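Multi-copper Oxidase CueO (Ochrobactrum, PDB 6EVG) is a bacterial laccase-like multicopper oxidase that oxidises lignin model compounds and lignosulfonate, probably passing the electrons through its copper centres to dioxygen. Local coordinates at residues A[57-71]-A[142-154]. Numbering follows the deposited sequence.
Sequences AGINGAYLGPLVRLK and AHLGIAGLMVVTD
L67 to K71 pair in parallel with L149 to T153, the axes of strands 67-71 and 148-153 lying 18° apart, and illustrate how a parallel ladder is knitted. The series of backbone hydrogen bonds starts at P66, just ahead of the strand, whose O accepts from L149 N (2.9 Å); four more then join the two strands, alternating in direction, from V68 N to L149 O, V151 N to V68 O, L70 N to V151 O and T153 N to L70 O. Beyond the ladder the pairing continues irregularly: L64 N donates to G145 O (2.8 Å), and A57 N reaches L144 O from above the carbonyl plane, 68° out of it. G145, with positive phi, ends helix 138-144 in a Schellman motif, and its CA lies 3.4 Å from Y63 CE1. The edge of the Y63 ring meets L144 O, while a water donates to both Y63 OH and H143 O; Y63 OH also bonds Q176.

Apolar contacts line both faces. On one, L67 sets CG anti to its backbone N (chi1 -175°), which places CG against L149 CB; its CD2 meets V151 CG2 at 3.9 Å. On the other, L70 CD1 packs on M150 SD, also at 3.9 Å. Near the helix end, I146 lays CG1 on A57 CB (3.6 Å) and CG2 on I59 CG1, the two isoleucines crossing at about a right angle.

Strand 148-153 is the central strand of a five-stranded mixed sheet in a cupredoxin-like domain, flanked by 67-71 and 126-131, with strand 28-29 beyond 67-71. V68 and I146 face strand 36-46 of the second sheet, whereas L64 and L149 touch strand 170-178.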
ATOM      1  N   ALA A  57       0.624 -12.016  13.321  1.00  7.74           N
ATOM      2  CA  ALA A  57       1.972 -11.483  13.466  1.00  7.44           C
ATOM      3  C   ALA A  57       1.906 -10.005  13.203  1.00  7.80           C
ATOM      4  O   ALA A  57       1.052  -9.539  12.453  1.00  8.44           O
ATOM      5  CB  ALA A  57       2.954 -12.171  12.519  1.00  8.79           C
ATOM      6  N   GLY A  58       2.830  -9.256  13.798  1.00  7.92           N
ATOM      7  CA  GLY A  58       2.863  -7.828  13.652  1.00  7.78           C
ATOM      8  C   GLY A  58       4.205  -7.252  13.947  1.00  7.18           C
ATOM      9  O   GLY A  58       5.200  -7.969  14.069  1.00  8.49           O
ATOM     10  N   ILE A  59       4.230  -5.922  14.071  1.00  7.09           N
ATOM     11  CA  ILE A  59       5.442  -5.159  14.320  1.00  7.51           C
ATOM     12  C   ILE A  59       5.233  -4.409  15.623  1.00  7.51           C
ATOM     13  O   ILE A  59       4.271  -3.625  15.767  1.00  8.11           O
ATOM     14  CB  ILE A  59       5.776  -4.194  13.162  1.00  7.67           C
ATOM     15  CG1 ILE A  59       5.823  -4.960  11.830  1.00  8.21           C
ATOM     16  CG2 ILE A  59       7.058  -3.454  13.467  1.00  8.88           C
ATOM     17  CD1 ILE A  59       6.094  -4.123  10.626  1.00  9.25           C
ATOM     18  N   ASN A  60       6.106  -4.660  16.613  1.00  7.88           N
ATOM     19  CA  ASN A  60       5.945  -4.062  17.931  1.00  8.48           C
ATOM     20  C   ASN A  60       4.580  -4.419  18.552  1.00  8.95           C
ATOM     21  O   ASN A  60       4.017  -3.649  19.353  1.00 10.89           O
ATOM     22  CB  ASN A  60       6.174  -2.575  17.951  1.00  8.92           C
ATOM     23  CG  ASN A  60       7.559  -2.181  17.525  1.00  8.65           C
ATOM     24  OD1 ASN A  60       8.476  -3.023  17.428  1.00 10.23           O
ATOM     25  ND2 ASN A  60       7.780  -0.900  17.294  1.00  8.62           N
ATOM     26  N   GLY A  61       4.092  -5.588  18.252  1.00  8.74           N
ATOM     27  CA  GLY A  61       2.818  -6.094  18.692  1.00  8.98           C
ATOM     28  C   GLY A  61       2.375  -7.196  17.784  1.00  8.91           C
ATOM     29  O   GLY A  61       3.095  -7.612  16.885  1.00  9.90           O
ATOM     30  N   ALA A  62       1.158  -7.727  18.059  1.00  9.59           N
ATOM     31  CA  ALA A  62       0.712  -8.950  17.426  1.00  9.99           C
ATOM     32  C   ALA A  62       0.045  -8.798  16.084  1.00  8.78           C
ATOM     33  O   ALA A  62      -0.218  -9.783  15.391  1.00  9.35           O
ATOM     34  CB  ALA A  62      -0.240  -9.674  18.361  1.00 12.00           C
ATOM     35  N   TYR A  63      -0.240  -7.539  15.673  1.00  8.29           N
ATOM     36  CA  TYR A  63      -0.943  -7.297  14.408  1.00  7.82           C
ATOM     37  C   TYR A  63      -0.698  -5.844  13.979  1.00  7.73           C
ATOM     38  O   TYR A  63      -0.703  -4.953  14.842  1.00  8.46           O
ATOM     39  CB  TYR A  63      -2.473  -7.559  14.581  1.00  8.53           C
ATOM     40  CG  TYR A  63      -3.191  -7.592  13.259  1.00  7.85           C
ATOM     41  CD1 TYR A  63      -3.220  -8.730  12.479  1.00  8.50           C
ATOM     42  CD2 TYR A  63      -3.821  -6.445  12.718  1.00  8.60           C
ATOM     43  CE1 TYR A  63      -3.767  -8.744  11.215  1.00  8.12           C
ATOM     44  CE2 TYR A  63      -4.393  -6.435  11.455  1.00  8.38           C
ATOM     45  CZ  TYR A  63      -4.351  -7.594  10.678  1.00  8.25           C
ATOM     46  OH  TYR A  63      -4.866  -7.629   9.433  1.00  9.50           O
ATOM     47  N   LEU A  64      -0.487  -5.618  12.691  1.00  7.06           N
ATOM     48  CA  LEU A  64      -0.202  -4.266  12.199  1.00  7.09           C
ATOM     49  C   LEU A  64       1.041  -3.738  12.915  1.00  7.02           C
ATOM     50  O   LEU A  64       1.920  -4.533  13.255  1.00  8.49           O
ATOM     51  CB  LEU A  64      -1.444  -3.392  12.211  1.00  8.61           C
ATOM     52  CG  LEU A  64      -2.289  -3.481  10.950  1.00 13.19           C
ATOM     53  CD1 LEU A  64      -3.579  -2.727  11.142  1.00 14.01           C
ATOM     54  CD2 LEU A  64      -1.674  -2.974   9.689  1.00 19.48           C
ATOM     55  N   GLY A  65       1.161  -2.437  13.070  1.00  6.99           N
ATOM     56  CA  GLY A  65       2.424  -1.847  13.447  1.00  7.29           C
ATOM     57  C   GLY A  65       2.260  -0.379  13.715  1.00  7.23           C
ATOM     58  O   GLY A  65       1.173   0.190  13.603  1.00  8.55           O
ATOM     59  N   PRO A  66       3.351   0.284  14.106  1.00  7.08           N
ATOM     60  CA  PRO A  66       3.316   1.722  14.374  1.00  7.10           C
ATOM     61  C   PRO A  66       3.169   2.548  13.096  1.00  6.80           C
ATOM     62  O   PRO A  66       3.423   2.065  11.991  1.00  7.82           O
ATOM     63  CB  PRO A  66       4.666   1.991  15.010  1.00  7.92           C
ATOM     64  CG  PRO A  66       5.569   0.962  14.376  1.00  8.39           C
ATOM     65  CD  PRO A  66       4.690  -0.256  14.254  1.00  8.31           C
ATOM     66  N   LEU A  67       2.841   3.826  13.314  1.00  7.03           N
ATOM     67  CA  LEU A  67       3.043   4.877  12.294  1.00  7.46           C
ATOM     68  C   LEU A  67       4.335   5.586  12.653  1.00  6.66           C
ATOM     69  O   LEU A  67       4.434   6.225  13.702  1.00  7.96           O
ATOM     70  CB  LEU A  67       1.845   5.812  12.213  1.00  8.07           C
ATOM     71  CG  LEU A  67       1.954   6.858  11.074  1.00  8.55           C
ATOM     72  CD1 LEU A  67       0.623   7.152  10.465  1.00  9.80           C
ATOM     73  CD2 LEU A  67       2.684   8.101  11.487  1.00  9.72           C
ATOM     74  N   VAL A  68       5.341   5.375  11.813  1.00  6.95           N
ATOM     75  CA  VAL A  68       6.656   5.998  11.951  1.00  7.13           C
ATOM     76  C   VAL A  68       6.618   7.334  11.223  1.00  7.57           C
ATOM     77  O   VAL A  68       6.300   7.400  10.046  1.00  9.17           O
ATOM     78  CB  VAL A  68       7.755   5.096  11.367  1.00  7.54           C
ATOM     79  CG1 VAL A  68       9.119   5.767  11.493  1.00  8.27           C
ATOM     80  CG2 VAL A  68       7.737   3.741  12.018  1.00  7.90           C
ATOM     81  N   ARG A  69       6.893   8.443  11.944  1.00  7.30           N
ATOM     82  CA  ARG A  69       6.901   9.770  11.330  1.00  7.92           C
ATOM     83  C   ARG A  69       8.332  10.279  11.213  1.00  8.22           C
ATOM     84  O   ARG A  69       9.047  10.340  12.239  1.00  9.39           O
ATOM     85  CB  ARG A  69       6.049  10.717  12.136  1.00  9.79           C
ATOM     86  CG  ARG A  69       5.905  12.068  11.453  1.00 12.23           C
ATOM     87  CD  ARG A  69       4.657  12.812  11.928  1.00 17.30           C
ATOM     88  NE  ARG A  69       4.906  13.217  13.241  1.00 17.85           N
ATOM     89  CZ  ARG A  69       3.980  13.699  14.125  1.00 16.76           C
ATOM     90  NH1 ARG A  69       2.681  13.813  13.835  1.00 18.83           N
ATOM     91  NH2 ARG A  69       4.390  14.120  15.305  1.00 19.73           N
ATOM     92  N   LEU A  70       8.762  10.532   9.997  1.00  8.11           N
ATOM     93  CA  LEU A  70      10.090  10.966   9.651  1.00  8.32           C
ATOM     94  C   LEU A  70      10.063  12.326   9.009  1.00  8.79           C
ATOM     95  O   LEU A  70       9.191  12.639   8.204  1.00 10.49           O
ATOM     96  CB  LEU A  70      10.687   9.983   8.665  1.00  9.33           C
ATOM     97  CG  LEU A  70      10.776   8.525   9.150  1.00 10.02           C
ATOM     98  CD1 LEU A  70      11.334   7.655   8.049  1.00 12.94           C
ATOM     99  CD2 LEU A  70      11.536   8.369  10.425  1.00 10.24           C
ATOM    100  N   LYS A  71      11.053  13.153   9.337  1.00  9.35           N
ATOM    101  CA  LYS A  71      11.189  14.490   8.778  1.00  9.50           C
ATOM    102  C   LYS A  71      12.063  14.459   7.541  1.00  9.84           C
ATOM    103  O   LYS A  71      13.147  13.866   7.561  1.00 11.70           O
ATOM    104  CB  LYS A  71      11.758  15.437   9.779  1.00 11.67           C
ATOM    105  CG  LYS A  71      10.870  15.656  10.972  1.00 14.65           C
ATOM    106  CD  LYS A  71      11.430  16.637  11.966  1.00 20.29           C
ATOM    107  CE  LYS A  71      12.579  16.071  12.723  1.00 28.39           C
ATOM    108  NZ  LYS A  71      12.749  16.830  14.015  1.00 36.62           N
ATOM    109  N   ALA A 142       2.200 -11.274   5.132  1.00  8.21           N
ATOM    110  CA  ALA A 142       1.339 -10.060   5.113  1.00  8.37           C
ATOM    111  C   ALA A 142      -0.024 -10.349   5.755  1.00  7.91           C
ATOM    112  O   ALA A 142      -0.476  -9.585   6.625  1.00  8.51           O
ATOM    113  CB  ALA A 142       1.171  -9.565   3.698  1.00  9.91           C
ATOM    114  N   HIS A 143      -0.658 -11.444   5.375  1.00  7.96           N
ATOM    115  CA  HIS A 143      -2.004 -11.702   5.886  1.00  7.67           C
ATOM    116  C   HIS A 143      -1.998 -11.914   7.389  1.00  8.20           C
ATOM    117  O   HIS A 143      -2.933 -11.526   8.120  1.00  8.55           O
ATOM    118  CB  HIS A 143      -2.668 -12.877   5.167  1.00  8.12           C
ATOM    119  CG  HIS A 143      -4.147 -12.889   5.398  1.00  8.36           C
ATOM    120  ND1 HIS A 143      -4.980 -12.013   4.750  1.00  8.48           N
ATOM    121  CD2 HIS A 143      -4.941 -13.579   6.255  1.00  8.91           C
ATOM    122  CE1 HIS A 143      -6.209 -12.183   5.238  1.00  8.47           C
ATOM    123  NE2 HIS A 143      -6.231 -13.102   6.175  1.00  8.97           N
ATOM    124  N   LEU A 144      -0.947 -12.578   7.914  1.00  7.89           N
ATOM    125  CA  LEU A 144      -0.835 -12.723   9.357  1.00  8.18           C
ATOM    126  C   LEU A 144      -0.962 -11.407  10.063  1.00  7.41           C
ATOM    127  O   LEU A 144      -1.451 -11.375  11.200  1.00  8.31           O
ATOM    128  CB  LEU A 144       0.466 -13.441   9.704  1.00  9.04           C
ATOM    129  CG  LEU A 144       0.467 -14.978   9.527  1.00 11.29           C
ATOM    130  CD1 LEU A 144       1.898 -15.505   9.533  1.00 13.41           C
ATOM    131  CD2 LEU A 144      -0.355 -15.636  10.596  1.00 12.51           C
ATOM    132  N   GLY A 145      -0.421 -10.352   9.435  1.00  7.88           N
ATOM    133  CA  GLY A 145      -0.631  -9.000   9.933  1.00  7.58           C
ATOM    134  C   GLY A 145       0.590  -8.104   9.935  1.00  7.38           C
ATOM    135  O   GLY A 145       0.508  -6.984  10.458  1.00  8.06           O
ATOM    136  N   ILE A 146       1.720  -8.513   9.331  1.00  7.37           N
ATOM    137  CA  ILE A 146       2.924  -7.711   9.450  1.00  7.17           C
ATOM    138  C   ILE A 146       2.905  -6.523   8.498  1.00  7.24           C
ATOM    139  O   ILE A 146       2.989  -6.693   7.270  1.00  8.18           O
ATOM    140  CB  ILE A 146       4.175  -8.610   9.196  1.00  7.69           C
ATOM    141  CG1 ILE A 146       4.234  -9.772  10.177  1.00  8.28           C
ATOM    142  CG2 ILE A 146       5.431  -7.762   9.265  1.00  8.01           C
ATOM    143  CD1 ILE A 146       5.175 -10.901   9.686  1.00  8.90           C
ATOM    144  N   ALA A 147       2.792  -5.335   9.068  1.00  7.20           N
ATOM    145  CA  ALA A 147       2.836  -4.084   8.313  1.00  7.30           C
ATOM    146  C   ALA A 147       2.937  -2.949   9.282  1.00  7.01           C
ATOM    147  O   ALA A 147       2.516  -3.065  10.427  1.00  8.44           O
ATOM    148  CB  ALA A 147       1.607  -3.873   7.446  1.00  8.64           C
ATOM    149  N   GLY A 148       3.472  -1.826   8.790  1.00  6.71           N
ATOM    150  CA  GLY A 148       3.406  -0.558   9.535  1.00  7.02           C
ATOM    151  C   GLY A 148       3.295   0.592   8.535  1.00  6.31           C
ATOM    152  O   GLY A 148       3.323   0.377   7.344  1.00  6.73           O
ATOM    153  N   LEU A 149       3.156   1.788   9.089  1.00  6.13           N
ATOM    154  CA  LEU A 149       2.935   2.998   8.303  1.00  6.27           C
ATOM    155  C   LEU A 149       4.124   3.925   8.448  1.00  6.05           C
ATOM    156  O   LEU A 149       4.807   3.905   9.467  1.00  6.53           O
ATOM    157  CB  LEU A 149       1.635   3.693   8.738  1.00  6.60           C
ATOM    158  CG  LEU A 149       0.405   2.827   8.695  1.00  7.20           C
ATOM    159  CD1 LEU A 149      -0.811   3.597   9.204  1.00  8.73           C
ATOM    160  CD2 LEU A 149       0.136   2.272   7.296  1.00  8.47           C
ATOM    161  N   MET A 150       4.373   4.759   7.433  1.00  6.53           N
ATOM    162  CA  MET A 150       5.549   5.632   7.435  1.00  6.90           C
ATOM    163  C   MET A 150       5.267   6.939   6.761  1.00  7.19           C
ATOM    164  O   MET A 150       5.162   6.953   5.524  1.00  8.20           O
ATOM    165  CB  MET A 150       6.736   4.886   6.779  1.00  7.97           C
ATOM    166  CG  MET A 150       8.027   5.668   6.824  1.00  9.36           C
ATOM    167  SD  MET A 150       9.480   4.673   6.340  1.00 10.98           S
ATOM    168  CE  MET A 150       9.771   3.705   7.791  1.00 11.94           C
ATOM    169  N   VAL A 151       5.095   8.001   7.525  1.00  7.03           N
ATOM    170  CA  VAL A 151       4.870   9.327   6.999  1.00  7.59           C
ATOM    171  C   VAL A 151       6.181  10.080   6.884  1.00  7.65           C
ATOM    172  O   VAL A 151       6.957  10.119   7.850  1.00  9.00           O
ATOM    173  CB  VAL A 151       3.866  10.101   7.898  1.00  8.45           C
ATOM    174  CG1 VAL A 151       3.837  11.578   7.525  1.00  9.82           C
ATOM    175  CG2 VAL A 151       2.492   9.480   7.813  1.00  8.96           C
ATOM    176  N   VAL A 152       6.432  10.670   5.711  1.00  7.23           N
ATOM    177  CA  VAL A 152       7.488  11.658   5.544  1.00  7.67           C
ATOM    178  C   VAL A 152       6.811  13.023   5.562  1.00  7.62           C
ATOM    179  O   VAL A 152       5.911  13.267   4.758  1.00  8.27           O
ATOM    180  CB  VAL A 152       8.283  11.469   4.234  1.00  8.17           C
ATOM    181  CG1 VAL A 152       9.251  12.623   4.037  1.00  9.76           C
ATOM    182  CG2 VAL A 152       9.032  10.137   4.288  1.00  9.60           C
ATOM    183  N   THR A 153       7.232  13.893   6.447  1.00  8.07           N
ATOM    184  CA  THR A 153       6.719  15.258   6.577  1.00  9.26           C
ATOM    185  C   THR A 153       7.814  16.259   6.322  1.00  8.99           C
ATOM    186  O   THR A 153       8.953  16.042   6.707  1.00 11.14           O
ATOM    187  CB  THR A 153       6.051  15.488   7.910  1.00 13.08           C
ATOM    188  OG1 THR A 153       5.461  16.797   7.874  1.00 17.27           O
ATOM    189  CG2 THR A 153       6.967  15.314   9.073  1.00 16.34           C
ATOM    190  N   ASP A 154       7.414  17.409   5.791  1.00 10.11           N
ATOM    191  CA  ASP A 154       8.314  18.528   5.641  1.00 10.77           C
ATOM    192  C   ASP A 154       7.938  19.699   6.524  1.00 11.27           C
ATOM    193  O   ASP A 154       8.531  20.753   6.398  1.00 12.77           O
ATOM    194  CB  ASP A 154       8.418  19.015   4.166  1.00 12.86           C
ATOM    195  CG  ASP A 154       7.102  19.485   3.583  1.00 12.12           C
ATOM    196  OD1 ASP A 154       6.134  19.642   4.363  1.00 12.16           O
ATOM    197  OD2 ASP A 154       7.062  19.725   2.319  1.00 13.60           O
TER
HETATM  198  O   HOH W   1      -4.956  -9.727   7.632  1.00  9.73           O